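PDB 1CXY: soluble cytochrome b558 from Ectothiorhodospira shaposhnikovii, which probably serves in electron transport, carrying a heme whose iron takes two axial protein ligands, as in other members of the cytochrome b5 family. Local coordinates for residues C24-H29 against Q55-A60; Y33-Y38 against R76-Y81. All coordinates share one frame; numbering follows the deposited sequence. Where two conformers were deposited one is given.

Overall arrangement
Both contacts tie the sheet to the helices that wall the heme, and both are partly buried, reaching solvent at their margins. Contact 1 joins strand 23-28 to the start of helix 58-63; contact 2 joins strand 31-34 and the turn after it to the end of helix 72-80. The two strands are antiparallel neighbours, and Cys-24 O lies 2.8 Å from Leu-35 N, a probable hydrogen bond linking the contacts directly. Their chemistry differs: contact 1 rests on backbone and hydroxyl bonds, whereas contact 2 has one backbone bond across it and is otherwise largely aromatic and aliphatic. It also buries more surface, 447 against 325 Å².

Contact 1: residues C24-H29 against Q55-A60; sequences CWMAIH and QESTEA. With HEM (protoporphyrin IX containing Fe), chain B.
Ala-27 engages the chain around Glu-56 with both of its backbone polar atoms. Its N donates to Gln-55 O at 3.0 Å, and its O accepts from Ser-57 N at 2.8 Å. Bonds to the residues flanking Glu-56 are the pattern of a parallel beta bridge, and the directions of 25-29 and 55-58, only 30° apart, agree with it. Gln-55 O is gripped twice: Ser-57 OG donates to it at 2.9 Å, from the face of the carbonyl opposite to Ala-27 N. Met-26 SD lies 3.8 Å from Ser-57 OG, and the extended methionine chain carries the same sulfur to within 3.7 Å of the heme vinyl carbon CBB.

Thr-58 belongs to this tight part. With OG1 set beside the backbone N (chi1 -63°), the hydroxyl accepts from His-29 N at 2.8 Å in a nearly straight bond (173°) and donates to the syn lone pair of Glu-56 OE2, at 2.5 Å shorter than usual; Thr-58 N adds weak bonds to both carboxylate oxygens. Thr-58 CG2 meets His-29 CE1 obliquely at 3.4 Å. With a valine in place of Thr-58, His-29 N and Glu-56 OE2 would probably both lose their hydroxyl partner, leaving the carboxylate, of the bonds described, just the weak ones.

The loose side is the exposed His-29 imidazole, its NE2 bonded to Glu-62 of helix 58-63, and, at the other end, the Gln-55 side chain, turned away from the strand into solvent.

Met-26 and Ala-60 line the heme pocket, so in this cytochrome b5 fold the bridge joins the sheet to the start of a pocket-lining helix. The Cys-24–Cys-53 disulfide fastens strand 23-28 to the loop before Gln-55, and Leu-12 of helix 12-15 touches Ala-27 and Glu-56.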
loop_
_atom_site.group_PDB
_atom_site.type_symbol
_atom_site.label_atom_id
_atom_site.label_comp_id
_atom_site.label_asym_id
_atom_site.label_seq_id
_atom_site.Cartn_x
_atom_site.Cartn_y
_atom_site.Cartn_z
ATOM N N CYS A 24 -8.854 0.607 1.771
ATOM C CA CYS A 24 -7.512 0.091 2.000
ATOM C C CYS A 24 -6.396 1.110 1.842
ATOM O O CYS A 24 -6.089 1.460 0.691
ATOM C CB CYS A 24 -7.315 -1.039 0.968
ATOM S SG CYS A 24 -5.712 -1.889 1.051
ATOM N N TRP A 25 -5.849 1.575 2.955
ATOM C CA TRP A 25 -4.690 2.487 2.891
ATOM C C TRP A 25 -3.463 1.722 3.377
ATOM O O TRP A 25 -3.567 0.743 4.141
ATOM C CB TRP A 25 -4.889 3.692 3.813
ATOM C CG TRP A 25 -5.921 4.698 3.387
ATOM C CD1 TRP A 25 -6.899 4.611 2.446
ATOM C CD2 TRP A 25 -6.083 5.997 3.994
ATOM N NE1 TRP A 25 -7.651 5.774 2.389
ATOM C CE2 TRP A 25 -7.160 6.630 3.360
ATOM C CE3 TRP A 25 -5.389 6.659 5.014
ATOM C CZ2 TRP A 25 -7.601 7.899 3.730
ATOM C CZ3 TRP A 25 -5.803 7.937 5.381
ATOM C CH2 TRP A 25 -6.893 8.533 4.719
ATOM N N MET A 26 -2.282 2.093 2.890
ATOM C CA MET A 26 -1.070 1.480 3.443
ATOM C C MET A 26 -0.004 2.549 3.669
ATOM O O MET A 26 -0.084 3.580 3.024
ATOM C CB MET A 26 -0.399 0.473 2.505
ATOM C CG MET A 26 -1.270 -0.725 2.226
ATOM S SD MET A 26 -0.379 -1.892 1.175
ATOM C CE MET A 26 -1.786 -2.971 0.835
ATOM N N ALA A 27 0.957 2.236 4.516
ATOM C CA ALA A 27 2.114 3.126 4.673
ATOM C C ALA A 27 3.312 2.318 4.141
ATOM O O ALA A 27 3.523 1.159 4.536
ATOM C CB ALA A 27 2.343 3.559 6.108
ATOM N N ILE A 28 4.077 2.875 3.224
ATOM C CA ILE A 28 5.251 2.219 2.619
ATOM C C ILE A 28 6.349 3.283 2.510
ATOM O O ILE A 28 6.082 4.366 1.982
ATOM C CB ILE A 28 4.973 1.656 1.223
ATOM C CG1 ILE A 28 3.979 0.495 1.280
ATOM C CG2 ILE A 28 6.249 1.173 0.522
ATOM C CD1 ILE A 28 3.348 0.154 -0.061
ATOM N N HIS A 29 7.548 3.005 3.040
ATOM C CA HIS A 29 8.625 3.991 2.980
ATOM C C HIS A 29 8.257 5.368 3.504
ATOM O O HIS A 29 8.625 6.391 2.896
ATOM C CB HIS A 29 9.119 4.121 1.524
ATOM C CG HIS A 29 9.825 2.889 1.041
ATOM N ND1 HIS A 29 10.743 2.235 1.823
ATOM C CD2 HIS A 29 9.764 2.237 -0.141
ATOM C CE1 HIS A 29 11.192 1.187 1.141
ATOM N NE2 HIS A 29 10.598 1.144 -0.018
ATOM N N GLN A 55 -1.897 -1.140 7.196
ATOM C CA GLN A 55 -0.641 -1.341 7.869
ATOM C C GLN A 55 0.557 -0.614 7.248
ATOM O O GLN A 55 0.590 -0.310 6.064
ATOM C CB GLN A 55 -0.304 -2.860 7.909
ATOM C CG GLN A 55 -1.369 -3.699 8.617
ATOM C CD GLN A 55 -1.175 -3.383 10.100
ATOM O OE1 GLN A 55 -0.038 -3.287 10.563
ATOM N NE2 GLN A 55 -2.220 -3.216 10.883
ATOM N N GLU A 56 1.604 -0.549 8.069
ATOM C CA GLU A 56 2.963 -0.281 7.587
ATOM C C GLU A 56 3.404 -1.574 6.889
ATOM O O GLU A 56 3.382 -2.664 7.481
ATOM C CB GLU A 56 3.857 0.045 8.781
ATOM C CG GLU A 56 5.060 0.881 8.377
ATOM C CD GLU A 56 5.992 0.169 7.401
ATOM O OE1 GLU A 56 6.306 -1.015 7.610
ATOM O OE2 GLU A 56 6.420 0.833 6.444
ATOM N N SER A 57 3.668 -1.461 5.578
ATOM C CA SER A 57 3.849 -2.621 4.729
ATOM C C SER A 57 5.132 -2.594 3.901
ATOM O O SER A 57 5.187 -3.256 2.863
ATOM C CB SER A 57 2.651 -2.654 3.756
ATOM O OG SER A 57 1.412 -2.607 4.469
ATOM N N THR A 58 6.141 -1.865 4.364
ATOM C CA THR A 58 7.376 -1.761 3.578
ATOM C C THR A 58 8.027 -3.089 3.243
ATOM O O THR A 58 8.419 -3.341 2.095
ATOM C CB THR A 58 8.352 -0.806 4.293
ATOM O OG1 THR A 58 7.823 0.525 4.393
ATOM C CG2 THR A 58 9.681 -0.728 3.535
ATOM N N GLU A 59 8.161 -3.996 4.219
ATOM C CA GLU A 59 8.814 -5.279 3.929
ATOM C C GLU A 59 8.088 -6.087 2.872
ATOM O O GLU A 59 8.696 -6.661 1.960
ATOM C CB GLU A 59 8.914 -6.089 5.223
ATOM C CG GLU A 59 9.529 -7.463 5.011
ATOM C CD GLU A 59 9.874 -8.156 6.313
ATOM O OE1 GLU A 59 11.079 -8.173 6.653
ATOM O OE2 GLU A 59 8.969 -8.672 6.994
ATOM N N ALA A 60 6.762 -6.164 2.996
ATOM C CA ALA A 60 5.950 -6.864 1.996
ATOM C C ALA A 60 6.105 -6.204 0.634
ATOM O O ALA A 60 6.162 -6.909 -0.369
ATOM C CB ALA A 60 4.501 -6.851 2.443
HETATM C CHA HEM B . 2.979 -8.482 -8.432
HETATM C CHB HEM B . 2.845 -9.051 -3.631
HETATM C CHC HEM B . 1.505 -4.431 -3.150
HETATM C CHD HEM B . 1.756 -3.819 -7.944
HETATM C C1A HEM B . 2.951 -9.064 -7.187
HETATM C C2A HEM B . 3.063 -10.482 -6.906
HETATM C C3A HEM B . 3.054 -10.624 -5.573
HETATM C C4A HEM B . 2.901 -9.299 -4.988
HETATM C CMA HEM B . 3.149 -11.917 -4.734
HETATM C CAA HEM B . 3.233 -11.601 -7.962
HETATM C CBA HEM B . 4.627 -12.311 -7.964
HETATM C CGA HEM B . 5.707 -11.485 -8.605
HETATM O O1A HEM B . 5.359 -10.560 -9.382
HETATM O O2A HEM B . 6.916 -11.743 -8.374
HETATM C C1B HEM B . 2.512 -7.827 -3.074
HETATM C C2B HEM B . 2.424 -7.541 -1.665
HETATM C C3B HEM B . 2.085 -6.256 -1.530
HETATM C C4B HEM B . 1.906 -5.715 -2.857
HETATM C CMB HEM B . 2.753 -8.582 -0.565
HETATM C CAB HEM B . 1.889 -5.461 -0.221
HETATM C CBB HEM B . 2.297 -4.200 -0.069
HETATM C C1C HEM B . 1.445 -3.869 -4.403
HETATM C C2C HEM B . 1.081 -2.502 -4.697
HETATM C C3C HEM B . 1.162 -2.319 -6.024
HETATM C C4C HEM B . 1.595 -3.590 -6.601
HETATM C CMC HEM B . 0.702 -1.489 -3.597
HETATM C CAC HEM B . 0.946 -1.068 -6.896
HETATM C CBC HEM B . -0.023 -0.192 -6.721
HETATM C C1D HEM B . 2.134 -5.035 -8.480
HETATM C C2D HEM B . 2.460 -5.242 -9.867
HETATM C C3D HEM B . 2.805 -6.527 -9.997
HETATM C C4D HEM B . 2.709 -7.155 -8.704
HETATM C CMD HEM B . 2.390 -4.145 -10.957
HETATM C CAD HEM B . 3.305 -7.274 -11.263
HETATM C CBD HEM B . 4.834 -7.520 -11.106
HETATM C CGD HEM B . 5.660 -6.273 -10.928
HETATM O O1D HEM B . 6.511 -6.186 -10.018
HETATM O O2D HEM B . 5.507 -5.331 -11.759
HETATM N NA HEM B . 2.819 -8.368 -5.996
HETATM N NB HEM B . 2.196 -6.684 -3.799
HETATM N NC HEM B . 1.725 -4.511 -5.592
HETATM N ND HEM B . 2.315 -6.214 -7.776
HETATM FE FE HEM B . 2.306 -6.426 -5.781
#

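Contact 2: residues Y33-Y38 against R76-Y81; sequences YDLTPY and RLLQRY. With HEM (protoporphyrin IX containing Fe), chain B.
Tyr-81 O is approached by two groups of the opposing strand: Asp-34 N donates to it at 3.0 Å (N-H...O 155°), and Tyr-33 CA makes a C-H...O contact at 3.3 Å. This is the point in the cytochrome b5 fold where helix 72-80 gives way to strand 82-85, which runs antiparallel to strand 31-34. At the end of strand 31-34, Asp-34 OD1 accepts from both Thr-36 N and Thr-36 OG1, the latter at 2.9 Å; the bond to the backbone N defines an Asx turn.

Apolar contacts make up most of the rest. Leu-78 CD1 sits over one face of the Tyr-33 ring, 3.5 Å from its centroid and displaced toward CD2, a CH-pi contact. A second one joins Tyr-38 CB to a face of the Tyr-81 ring, 3.9 Å from its centroid. The two rings of Tyr-38 and Tyr-81 themselves meet obliquely, their planes at 51°. Leu-35 CD2 packs against Tyr-81 CB, and Pro-37 CG meets Tyr-81 CE2 obliquely.

Both segments line the heme pocket. A chi1 of -176° swings the Tyr-38 ring away from its own N and against the vinyl group: the vinyl carbon CBC lies over one face, 3.5 Å from Tyr-38 CE1, and Tyr-38 OH comes within 3.3 Å of the meso carbon CHD. Leu-77 CD1 and Leu-35 CD1 reach two heme methyls, CMD and CMC respectively. At the outer margin, a water hydrogen-bonded to Tyr-81 OH at 2.9 Å gives a weak bond to Pro-37 O.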
loop_
_atom_site.group_PDB
_atom_site.type_symbol
_atom_site.label_atom_id
_atom_site.label_comp_id
_atom_site.label_asym_id
_atom_site.label_seq_id
_atom_site.Cartn_x
_atom_site.Cartn_y
_atom_site.Cartn_z
ATOM N N TYR A 33 -0.642 5.766 1.175
ATOM C CA TYR A 33 -1.288 5.547 -0.107
ATOM C C TYR A 33 -2.727 5.063 0.088
ATOM O O TYR A 33 -2.987 4.199 0.936
ATOM C CB TYR A 33 -0.548 4.400 -0.845
ATOM C CG TYR A 33 0.924 4.679 -1.083
ATOM C CD1 TYR A 33 1.858 4.385 -0.101
ATOM C CD2 TYR A 33 1.339 5.309 -2.250
ATOM C CE1 TYR A 33 3.209 4.663 -0.291
ATOM C CE2 TYR A 33 2.695 5.585 -2.444
ATOM C CZ TYR A 33 3.593 5.280 -1.459
ATOM O OH TYR A 33 4.931 5.583 -1.648
ATOM N N ASP A 34 -3.648 5.528 -0.725
ATOM C CA ASP A 34 -5.036 5.064 -0.690
ATOM C C ASP A 34 -5.219 4.127 -1.887
ATOM O O ASP A 34 -5.304 4.540 -3.038
ATOM C CB ASP A 34 -5.995 6.250 -0.751
ATOM C CG ASP A 34 -7.443 5.771 -0.837
ATOM O OD1 ASP A 34 -7.702 4.562 -0.950
ATOM O OD2 ASP A 34 -8.304 6.685 -0.764
ATOM N N LEU A 35 -5.058 2.834 -1.577
ATOM C CA LEU A 35 -5.010 1.810 -2.614
ATOM C C LEU A 35 -6.315 1.114 -2.916
ATOM O O LEU A 35 -6.388 0.167 -3.720
ATOM C CB LEU A 35 -3.930 0.807 -2.153
ATOM C CG LEU A 35 -2.496 1.354 -2.261
ATOM C CD1 LEU A 35 -1.520 0.613 -1.354
ATOM C CD2 LEU A 35 -2.018 1.280 -3.710
ATOM N N THR A 36 -7.411 1.647 -2.367
ATOM C CA THR A 36 -8.745 1.066 -2.575
ATOM C C THR A 36 -9.106 0.794 -4.022
ATOM O O THR A 36 -9.480 -0.342 -4.389
ATOM C CB THR A 36 -9.823 1.931 -1.904
ATOM O OG1 THR A 36 -9.406 2.220 -0.569
ATOM C CG2 THR A 36 -11.149 1.182 -1.853
ATOM N N PRO A 37 -8.944 1.736 -4.946
ATOM C CA PRO A 37 -9.232 1.534 -6.356
ATOM C C PRO A 37 -8.284 0.512 -6.980
ATOM O O PRO A 37 -8.698 -0.207 -7.902
ATOM C CB PRO A 37 -9.048 2.915 -7.019
ATOM C CG PRO A 37 -8.106 3.599 -6.061
ATOM C CD PRO A 37 -8.574 3.144 -4.697
ATOM N N TYR A 38 -7.075 0.383 -6.468
ATOM C CA TYR A 38 -6.116 -0.547 -7.087
ATOM C C TYR A 38 -6.339 -1.993 -6.709
ATOM O O TYR A 38 -6.030 -2.884 -7.503
ATOM C CB TYR A 38 -4.687 -0.096 -6.732
ATOM C CG TYR A 38 -3.666 -0.982 -7.431
ATOM C CD1 TYR A 38 -3.027 -2.001 -6.737
ATOM C CD2 TYR A 38 -3.477 -0.861 -8.797
ATOM C CE1 TYR A 38 -2.163 -2.853 -7.411
ATOM C CE2 TYR A 38 -2.606 -1.707 -9.471
ATOM C CZ TYR A 38 -1.967 -2.706 -8.764
ATOM O OH TYR A 38 -1.120 -3.549 -9.446
ATOM N N ARG A 76 5.998 2.980 -10.141
ATOM C CA ARG A 76 5.297 4.124 -10.743
ATOM C C ARG A 76 3.806 4.031 -10.483
ATOM O O ARG A 76 3.145 5.038 -10.187
ATOM C CB ARG A 76 5.656 4.227 -12.227
ATOM C CG ARG A 76 7.137 4.604 -12.349
ATOM C CD ARG A 76 7.535 4.814 -13.800
ATOM N NE ARG A 76 7.177 3.763 -14.722
ATOM C CZ ARG A 76 7.944 2.792 -15.214
ATOM N NH1 ARG A 76 9.213 2.638 -14.882
ATOM N NH2 ARG A 76 7.426 1.937 -16.101
ATOM N N LEU A 77 3.271 2.804 -10.550
ATOM C CA LEU A 77 1.849 2.620 -10.285
ATOM C C LEU A 77 1.548 2.909 -8.817
ATOM O O LEU A 77 0.545 3.571 -8.527
ATOM C CB LEU A 77 1.391 1.208 -10.635
ATOM C CG LEU A 77 1.432 0.764 -12.095
ATOM C CD1 LEU A 77 0.944 -0.687 -12.152
ATOM C CD2 LEU A 77 0.552 1.647 -12.965
ATOM N N LEU A 78 2.403 2.477 -7.886
ATOM C CA LEU A 78 2.181 2.747 -6.464
ATOM C C LEU A 78 2.125 4.252 -6.203
ATOM O O LEU A 78 1.243 4.729 -5.511
ATOM C CB LEU A 78 3.282 2.115 -5.593
ATOM C CG LEU A 78 3.309 2.541 -4.110
ATOM C CD1 LEU A 78 2.005 2.151 -3.393
ATOM C CD2 LEU A 78 4.489 1.952 -3.356
ATOM N N GLN A 79 3.074 4.999 -6.803
ATOM C CA GLN A 79 3.119 6.439 -6.539
ATOM C C GLN A 79 1.865 7.188 -6.920
ATOM O O GLN A 79 1.496 8.163 -6.231
ATOM C CB GLN A 79 4.341 7.114 -7.219
ATOM C CG GLN A 79 4.605 8.445 -6.466
ATOM C CD GLN A 79 5.674 9.261 -7.186
ATOM O OE1 GLN A 79 5.345 9.996 -8.106
ATOM N NE2 GLN A 79 6.914 9.110 -6.761
ATOM N N ARG A 80 1.131 6.768 -7.930
ATOM C CA ARG A 80 -0.132 7.392 -8.311
ATOM C C ARG A 80 -1.114 7.384 -7.142
ATOM O O ARG A 80 -1.914 8.307 -7.090
ATOM C CB ARG A 80 -0.731 6.658 -9.510
ATOM C CG ARG A 80 -2.103 7.105 -9.984
ATOM N N TYR A 81 -1.081 6.409 -6.241
ATOM C CA TYR A 81 -2.080 6.343 -5.161
ATOM C C TYR A 81 -1.611 7.069 -3.915
ATOM O O TYR A 81 -2.261 7.013 -2.871
ATOM C CB TYR A 81 -2.360 4.848 -4.875
ATOM C CG TYR A 81 -2.962 4.189 -6.099
ATOM C CD1 TYR A 81 -2.151 3.367 -6.888
ATOM C CD2 TYR A 81 -4.270 4.450 -6.483
ATOM C CE1 TYR A 81 -2.670 2.787 -8.028
ATOM C CE2 TYR A 81 -4.798 3.856 -7.628
ATOM C CZ TYR A 81 -3.968 3.050 -8.392
ATOM O OH TYR A 81 -4.452 2.472 -9.549
HETATM C CHA HEM B . 2.979 -8.482 -8.432
HETATM C CHB HEM B . 2.845 -9.051 -3.631
HETATM C CHC HEM B . 1.505 -4.431 -3.150
HETATM C CHD HEM B . 1.756 -3.819 -7.944
HETATM C C1A HEM B . 2.951 -9.064 -7.187
HETATM C C2A HEM B . 3.063 -10.482 -6.906
HETATM C C3A HEM B . 3.054 -10.624 -5.573
HETATM C C4A HEM B . 2.901 -9.299 -4.988
HETATM C CMA HEM B . 3.149 -11.917 -4.734
HETATM C CAA HEM B . 3.233 -11.601 -7.962
HETATM C CBA HEM B . 4.627 -12.311 -7.964
HETATM C CGA HEM B . 5.707 -11.485 -8.605
HETATM O O1A HEM B . 5.359 -10.560 -9.382
HETATM O O2A HEM B . 6.916 -11.743 -8.374
HETATM C C1B HEM B . 2.512 -7.827 -3.074
HETATM C C2B HEM B . 2.424 -7.541 -1.665
HETATM C C3B HEM B . 2.085 -6.256 -1.530
HETATM C C4B HEM B . 1.906 -5.715 -2.857
HETATM C CMB HEM B . 2.753 -8.582 -0.565
HETATM C CAB HEM B . 1.889 -5.461 -0.221
HETATM C CBB HEM B . 2.297 -4.200 -0.069
HETATM C C1C HEM B . 1.445 -3.869 -4.403
HETATM C C2C HEM B . 1.081 -2.502 -4.697
HETATM C C3C HEM B . 1.162 -2.319 -6.024
HETATM C C4C HEM B . 1.595 -3.590 -6.601
HETATM C CMC HEM B . 0.702 -1.489 -3.597
HETATM C CAC HEM B . 0.946 -1.068 -6.896
HETATM C CBC HEM B . -0.023 -0.192 -6.721
HETATM C C1D HEM B . 2.134 -5.035 -8.480
HETATM C C2D HEM B . 2.460 -5.242 -9.867
HETATM C C3D HEM B . 2.805 -6.527 -9.997
HETATM C C4D HEM B . 2.709 -7.155 -8.704
HETATM C CMD HEM B . 2.390 -4.145 -10.957
HETATM C CAD HEM B . 3.305 -7.274 -11.263
HETATM C CBD HEM B . 4.834 -7.520 -11.106
HETATM C CGD HEM B . 5.660 -6.273 -10.928
HETATM O O1D HEM B . 6.511 -6.186 -10.018
HETATM O O2D HEM B . 5.507 -5.331 -11.759
HETATM N NA HEM B . 2.819 -8.368 -5.996
HETATM N NB HEM B . 2.196 -6.684 -3.799
HETATM N NC HEM B . 1.725 -4.511 -5.592
HETATM N ND HEM B . 2.315 -6.214 -7.776
HETATM FE FE HEM B . 2.306 -6.426 -5.781
HETATM O O HOH W 1 -6.777 0.900 -10.053
#